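Cytochrome P450 (Zobellia galactanivorans, PDB 6G5O) holds an iron protoporphyrin IX group in a mainly helical fold and belongs to the cytochrome P450 family. Local coordinates at residues A[343-346]-A[347-351]; A[233-236]-A[237-241]; A[188-191]-A[192-195]. One frame throughout, in Å; residues are numbered along the deposited sequence.

How the contacts relate
Along the chain the order is contact 3, contact 2, contact 1. Contact 3 caps helix 191-196, contact 2 runs from helix 223-238 into helix 240-248, and contact 1 is the end of helix 333-350, where the chain passes into strand 351-366. Contacts 1 and 2 are neighbours, their centres about 12 Å apart: Leu344 CD2 lies 3.7 Å from Leu236 CD1, and Leu347 packs on Ile233 and Leu236. They are parts of one apolar interface where two helices finish. Contact 3 instead starts a helix; its centre is about 33 Å from that of contact 1 and about 40 Å from that of contact 2, across the chain's centre from the latter.

Contact 1 (A[343-346]-A[347-351]); sequences LLQT and LAQKV
Leu347 N donates almost straight (175°) to Leu343 O at 2.9 Å. The bond belongs to the last turns of helix 333-350, which corresponds to the L helix of the P450 fold. Ala348 N repeats the pattern to Leu344 O at 3.0 Å, and Gln349 N continues it to Gln345 O at 3.0 Å, adding a weak second bond to Thr346 O. Val351 N closes the last turn on Leu347 O at 2.9 Å, and strand 351-366 follows directly.

Three faces of the helix carry different chemistry. On the buried face, Leu343 holds CG anti to its own N (chi1 178°), which swings CD1 along the helix to within 3.9 Å of Leu347 CD1. These branched apolar groups suit the place, since Leu343 also packs on Val229, in helix 223-238, and Leu347 on Phe382. On the more open side the two glutamine amides meet with planes 47° apart, Gln349 NE2 giving a weak, bent bond to Gln345 OE1 at 2.7 Å. The other end of the Gln345 amide, NE2, bonds to Leu246 O of helix 240-248 and to Thr253 OG1 at the start of helix 253-264, tying this helix to both. Thr346 turns OG1 back to Ile342 O and leaves its methyl for packing: CG2 lies 3.5 Å from Lys350 CD, alongside the lysine chain.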
loop_
_atom_site.group_PDB
_atom_site.type_symbol
_atom_site.label_atom_id
_atom_site.label_comp_id
_atom_site.label_asym_id
_atom_site.label_seq_id
_atom_site.Cartn_x
_atom_site.Cartn_y
_atom_site.Cartn_z
ATOM N N LEU A 343 -14.954 3.550 -4.549
ATOM C CA LEU A 343 -14.606 4.868 -5.059
ATOM C C LEU A 343 -14.854 4.993 -6.565
ATOM O O LEU A 343 -15.537 5.933 -7.012
ATOM C CB LEU A 343 -13.172 5.222 -4.749
ATOM C CG LEU A 343 -12.724 6.570 -5.284
ATOM C CD1 LEU A 343 -13.492 7.734 -4.663
ATOM C CD2 LEU A 343 -11.228 6.730 -5.077
ATOM N N LEU A 344 -14.314 4.049 -7.342
ATOM C CA LEU A 344 -14.473 4.136 -8.809
ATOM C C LEU A 344 -15.952 4.176 -9.252
ATOM O O LEU A 344 -16.299 4.932 -10.145
ATOM C CB LEU A 344 -13.748 3.030 -9.547
ATOM C CG LEU A 344 -12.205 3.001 -9.573
ATOM C CD1 LEU A 344 -11.747 1.816 -10.420
ATOM C CD2 LEU A 344 -11.615 4.280 -10.100
ATOM N N GLN A 345 -16.784 3.356 -8.623
ATOM C CA GLN A 345 -18.201 3.265 -8.922
ATOM C C GLN A 345 -18.936 4.522 -8.442
ATOM O O GLN A 345 -19.767 5.040 -9.176
ATOM C CB GLN A 345 -18.845 1.964 -8.360
ATOM C CG GLN A 345 -18.874 0.770 -9.314
ATOM C CD GLN A 345 -19.275 1.180 -10.751
ATOM O OE1 GLN A 345 -20.359 1.736 -10.939
ATOM N NE2 GLN A 345 -18.364 0.969 -11.752
ATOM N N THR A 346 -18.599 5.036 -7.253
ATOM C CA THR A 346 -19.223 6.253 -6.771
ATOM C C THR A 346 -18.916 7.444 -7.695
ATOM O O THR A 346 -19.818 8.196 -8.032
ATOM C CB THR A 346 -18.823 6.546 -5.326
ATOM O OG1 THR A 346 -19.144 5.406 -4.531
ATOM C CG2 THR A 346 -19.567 7.786 -4.762
ATOM N N LEU A 347 -17.659 7.597 -8.108
ATOM C CA LEU A 347 -17.296 8.646 -9.057
ATOM C C LEU A 347 -18.006 8.483 -10.417
ATOM O O LEU A 347 -18.437 9.463 -11.027
ATOM C CB LEU A 347 -15.798 8.689 -9.272
ATOM C CG LEU A 347 -14.921 9.045 -8.060
ATOM C CD1 LEU A 347 -13.454 8.809 -8.382
ATOM C CD2 LEU A 347 -15.141 10.495 -7.648
ATOM N N ALA A 348 -18.120 7.253 -10.905
ATOM C CA ALA A 348 -18.764 7.016 -12.189
ATOM C C ALA A 348 -20.276 7.319 -12.181
ATOM O O ALA A 348 -20.839 7.699 -13.207
ATOM C CB ALA A 348 -18.515 5.586 -12.643
ATOM N N GLN A 349 -20.930 7.109 -11.038
ATOM C CA GLN A 349 -22.365 7.334 -10.932
ATOM C C GLN A 349 -22.753 8.786 -10.536
ATOM O O GLN A 349 -23.919 9.128 -10.605
ATOM C CB GLN A 349 -22.977 6.331 -9.959
ATOM C CG GLN A 349 -23.088 4.924 -10.495
ATOM C CD GLN A 349 -23.103 3.877 -9.376
ATOM O OE1 GLN A 349 -23.528 4.161 -8.245
ATOM N NE2 GLN A 349 -22.607 2.662 -9.680
ATOM N N LYS A 350 -21.782 9.619 -10.141
ATOM C CA LYS A 350 -22.045 10.970 -9.615
ATOM C C LYS A 350 -21.277 12.110 -10.294
ATOM O O LYS A 350 -21.688 13.259 -10.202
ATOM C CB LYS A 350 -21.710 11.010 -8.106
ATOM C CG LYS A 350 -22.768 10.388 -7.201
ATOM C CD LYS A 350 -22.148 9.917 -5.899
ATOM C CE LYS A 350 -23.114 9.883 -4.729
ATOM N NZ LYS A 350 -24.449 9.306 -5.042
ATOM N N VAL A 351 -20.125 11.825 -10.893
ATOM C CA VAL A 351 -19.299 12.859 -11.495
ATOM C C VAL A 351 -19.315 12.697 -13.022
ATOM O O VAL A 351 -19.205 11.577 -13.549
ATOM C CB VAL A 351 -17.842 12.789 -10.987
ATOM C CG1 VAL A 351 -16.983 13.917 -11.565
ATOM C CG2 VAL A 351 -17.794 12.778 -9.464
#

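Contact 2 (A[233-236]-A[237-241]); sequences IAYL and AEHPE
His239 ND1 donates to Tyr235 O at 2.9 Å, lying in the carbonyl plane on a lone pair, with the oxygen close to the plane of the imidazole. Histidine suits the place because its ring supplies both an N-H for this carbonyl and a flat face for the tyrosine. Ala237 N bonds to Ile233 O, also at 2.9 Å. The next backbone bonds are weak: Glu238 N reaches both Ala234 O and Tyr235 O at 3.3 Å, and His239 N reaches Leu236 O at 3.5 Å.

These long bonds lie at the short turn between helix 223-238, the C-terminal part of the long central helix of the P450 fold, and helix 240-248, the J helix. His239 occupies the N-cap of the second helix. Pro240 suits the position after it, because the first turn of a helix does not need that residue's N-H.

The Tyr235 and His239 rings form an offset stack, centroids 4.2 Å apart and planes 21° apart. Tyr235 CE1 sits over the centre of the imidazole, 3.4 Å from the His239 ring plane, while His239 CB lies over the tyrosine face, toward its rim, in a CH-pi contact. The tyrosine ring reaches the imidazole face with CG anti to the backbone N (chi1 165°), which sets it beside the carbonyl that His239 ND1 also binds. Farther out, Glu238 OE1 bonds to Ser4 OG, tying the junction to the N-terminal segment. Toward the core, Ile233 and Leu236 pack on Phe354 of strand 351-366, and the small Ala237 meets it too.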
loop_
_atom_site.group_PDB
_atom_site.type_symbol
_atom_site.label_atom_id
_atom_site.label_comp_id
_atom_site.label_asym_id
_atom_site.label_seq_id
_atom_site.Cartn_x
_atom_site.Cartn_y
_atom_site.Cartn_z
ATOM N N ILE A 233 -8.014 9.256 -9.278
ATOM C CA ILE A 233 -8.856 10.387 -9.633
ATOM C C ILE A 233 -8.161 11.193 -10.738
ATOM O O ILE A 233 -8.792 11.565 -11.746
ATOM C CB ILE A 233 -9.155 11.252 -8.397
ATOM C CG1 ILE A 233 -10.060 10.470 -7.433
ATOM C CG2 ILE A 233 -9.839 12.548 -8.796
ATOM C CD1 ILE A 233 -9.943 10.990 -6.009
ATOM N N ALA A 234 -6.864 11.422 -10.578
ATOM C CA ALA A 234 -6.077 12.025 -11.639
ATOM C C ALA A 234 -6.303 11.325 -12.978
ATOM O O ALA A 234 -6.638 11.978 -14.002
ATOM C CB ALA A 234 -4.610 11.976 -11.297
ATOM N N TYR A 235 -6.108 10.002 -12.982
ATOM C CA TYR A 235 -6.287 9.228 -14.205
ATOM C C TYR A 235 -7.673 9.402 -14.826
ATOM O O TYR A 235 -7.789 9.516 -16.041
ATOM C CB TYR A 235 -6.036 7.738 -13.962
ATOM C CG TYR A 235 -6.541 6.854 -15.075
ATOM C CD1 TYR A 235 -5.782 6.638 -16.230
ATOM C CD2 TYR A 235 -7.761 6.245 -14.975
ATOM C CE1 TYR A 235 -6.243 5.824 -17.242
ATOM C CE2 TYR A 235 -8.232 5.432 -15.976
ATOM C CZ TYR A 235 -7.472 5.242 -17.107
ATOM O OH TYR A 235 -7.979 4.432 -18.067
ATOM N N LEU A 236 -8.713 9.361 -14.007
ATOM C CA LEU A 236 -10.067 9.456 -14.513
ATOM C C LEU A 236 -10.336 10.863 -15.038
ATOM O O LEU A 236 -11.212 11.046 -15.876
ATOM C CB LEU A 236 -11.091 9.088 -13.437
ATOM C CG LEU A 236 -11.238 7.603 -13.116
ATOM C CD1 LEU A 236 -12.133 7.412 -11.909
ATOM C CD2 LEU A 236 -11.783 6.804 -14.292
ATOM N N ALA A 237 -9.599 11.843 -14.524
ATOM C CA ALA A 237 -9.755 13.227 -14.931
ATOM C C ALA A 237 -9.301 13.462 -16.366
ATOM O O ALA A 237 -9.870 14.307 -17.058
ATOM C CB ALA A 237 -8.973 14.137 -13.999
ATOM N N GLU A 238 -8.270 12.731 -16.785
ATOM C CA GLU A 238 -7.720 12.831 -18.122
ATOM C C GLU A 238 -8.205 11.733 -19.076
ATOM O O GLU A 238 -7.781 11.715 -20.226
ATOM C CB GLU A 238 -6.208 12.782 -18.042
ATOM C CG GLU A 238 -5.637 14.038 -17.430
ATOM C CD GLU A 238 -4.107 14.049 -17.369
ATOM O OE1 GLU A 238 -3.511 12.996 -17.045
ATOM O OE2 GLU A 238 -3.490 15.111 -17.605
ATOM N N HIS A 239 -9.060 10.828 -18.600
ATOM C CA HIS A 239 -9.610 9.738 -19.416
ATOM C C HIS A 239 -11.118 9.617 -19.256
ATOM O O HIS A 239 -11.606 8.647 -18.635
ATOM C CB HIS A 239 -8.964 8.406 -19.066
ATOM C CG HIS A 239 -7.504 8.346 -19.375
ATOM N ND1 HIS A 239 -6.542 8.933 -18.579
ATOM C CD2 HIS A 239 -6.841 7.769 -20.396
ATOM C CE1 HIS A 239 -5.350 8.730 -19.108
ATOM N NE2 HIS A 239 -5.506 8.037 -20.218
ATOM N N PRO A 240 -11.880 10.585 -19.829
ATOM C CA PRO A 240 -13.358 10.540 -19.823
ATOM C C PRO A 240 -13.944 9.223 -20.353
ATOM O O PRO A 240 -14.980 8.763 -19.855
ATOM C CB PRO A 240 -13.773 11.699 -20.762
ATOM C CG PRO A 240 -12.577 12.554 -20.905
ATOM C CD PRO A 240 -11.355 11.762 -20.537
ATOM N N GLU A 241 -13.307 8.647 -21.374
ATOM C CA GLU A 241 -13.771 7.373 -21.945
ATOM C C GLU A 241 -13.760 6.233 -20.877
ATOM O O GLU A 241 -14.688 5.392 -20.842
ATOM C CB GLU A 241 -12.949 7.001 -23.203
#

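Contact 3 (A[188-191]-A[192-195]); sequences GDDM and YSVL
Asp190 brings its carboxylate OD2 to the edge of the Tyr192 ring, 3.4 Å from Tyr192 CD2, with the two planes 61° apart. The other oxygen, OD1, does the capping: it accepts from Ser193 N at 3.0 Å and from Ser193 OG at 2.8 Å. Both donors come on the syn side, from opposite faces of the carboxylate plane. This is the N-cap of helix 191-196, probably the H helix of the P450 fold. Asp190 reaches it with CG between its own N and carbonyl carbon (chi1 68°), which folds the short chain back over the first turn.

Ser193 suits its place by donating and accepting at once: Gly188 N bonds to its OG at 3.0 Å and 165°, linking the preceding loop to the cap. The regular ladder starts with Val194 N to Asp190 O and Leu195 N to Met191 O. The extended Met191 chain packs on Trp90 and Phe91 of helix 79-92 and on Met214 of helix 207-220, about 7 Å from the bound protoporphyrin IX. With two donors on one oxygen and the positive end of the helix dipole beside it, the Asp190 carboxylate is probably stabilised in its ionised form.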
loop_
_atom_site.group_PDB
_atom_site.type_symbol
_atom_site.label_atom_id
_atom_site.label_comp_id
_atom_site.label_asym_id
_atom_site.label_seq_id
_atom_site.Cartn_x
_atom_site.Cartn_y
_atom_site.Cartn_z
ATOM N N GLY A 188 -12.713 -4.311 24.776
ATOM C CA GLY A 188 -13.923 -4.231 23.943
ATOM C C GLY A 188 -13.832 -5.031 22.645
ATOM O O GLY A 188 -13.410 -6.180 22.651
ATOM N N ASP A 189 -14.222 -4.405 21.541
ATOM C CA ASP A 189 -14.428 -5.076 20.250
ATOM C C ASP A 189 -13.463 -4.610 19.173
ATOM O O ASP A 189 -13.527 -5.103 18.050
ATOM C CB ASP A 189 -15.853 -4.777 19.744
ATOM C CG ASP A 189 -16.890 -5.683 20.364
ATOM O OD1 ASP A 189 -16.649 -6.258 21.458
ATOM O OD2 ASP A 189 -17.957 -5.849 19.725
ATOM N N ASP A 190 -12.605 -3.648 19.506
ATOM C CA ASP A 190 -11.681 -3.043 18.566
ATOM C C ASP A 190 -10.475 -3.959 18.335
ATOM O O ASP A 190 -10.296 -4.928 19.068
ATOM C CB ASP A 190 -11.270 -1.631 19.045
ATOM C CG ASP A 190 -10.409 -1.638 20.330
ATOM O OD1 ASP A 190 -10.124 -2.716 20.914
ATOM O OD2 ASP A 190 -9.973 -0.530 20.720
ATOM N N MET A 191 -9.684 -3.676 17.304
ATOM C CA MET A 191 -8.619 -4.576 16.902
ATOM C C MET A 191 -7.591 -4.852 18.040
ATOM O O MET A 191 -7.087 -5.974 18.180
ATOM C CB MET A 191 -7.902 -4.017 15.669
ATOM C CG MET A 191 -6.992 -4.980 14.921
ATOM S SD MET A 191 -6.204 -4.145 13.515
ATOM C CE MET A 191 -5.101 -5.434 12.916
ATOM N N TYR A 192 -7.276 -3.816 18.809
ATOM C CA TYR A 192 -6.374 -3.915 19.966
ATOM C C TYR A 192 -6.835 -5.001 20.936
ATOM O O TYR A 192 -6.063 -5.885 21.335
ATOM C CB TYR A 192 -6.345 -2.607 20.713
ATOM C CG TYR A 192 -5.923 -1.412 19.871
ATOM C CD1 TYR A 192 -4.583 -1.146 19.638
ATOM C CD2 TYR A 192 -6.880 -0.532 19.357
ATOM C CE1 TYR A 192 -4.199 -0.073 18.894
ATOM C CE2 TYR A 192 -6.517 0.569 18.596
ATOM C CZ TYR A 192 -5.188 0.788 18.363
ATOM O OH TYR A 192 -4.810 1.887 17.647
ATOM N N SER A 193 -8.115 -4.946 21.266
ATOM C CA SER A 193 -8.719 -5.878 22.218
ATOM C C SER A 193 -8.742 -7.284 21.708
ATOM O O SER A 193 -8.401 -8.208 22.435
ATOM C CB SER A 193 -10.145 -5.439 22.551
ATOM O OG SER A 193 -10.079 -4.232 23.274
ATOM N N VAL A 194 -9.139 -7.444 20.450
ATOM C CA VAL A 194 -9.102 -8.730 19.802
ATOM C C VAL A 194 -7.688 -9.336 19.759
ATOM O O VAL A 194 -7.544 -10.520 19.921
ATOM C CB VAL A 194 -9.631 -8.659 18.355
ATOM C CG1 VAL A 194 -9.462 -10.004 17.657
ATOM C CG2 VAL A 194 -11.113 -8.272 18.357
ATOM N N LEU A 195 -6.680 -8.537 19.439
ATOM C CA LEU A 195 -5.324 -9.045 19.366
ATOM C C LEU A 195 -4.824 -9.501 20.755
ATOM O O LEU A 195 -4.278 -10.601 20.856
ATOM C CB LEU A 195 -4.376 -8.021 18.740
ATOM C CG LEU A 195 -4.573 -7.756 17.234
ATOM C CD1 LEU A 195 -3.599 -6.702 16.779
ATOM C CD2 LEU A 195 -4.356 -9.011 16.416
#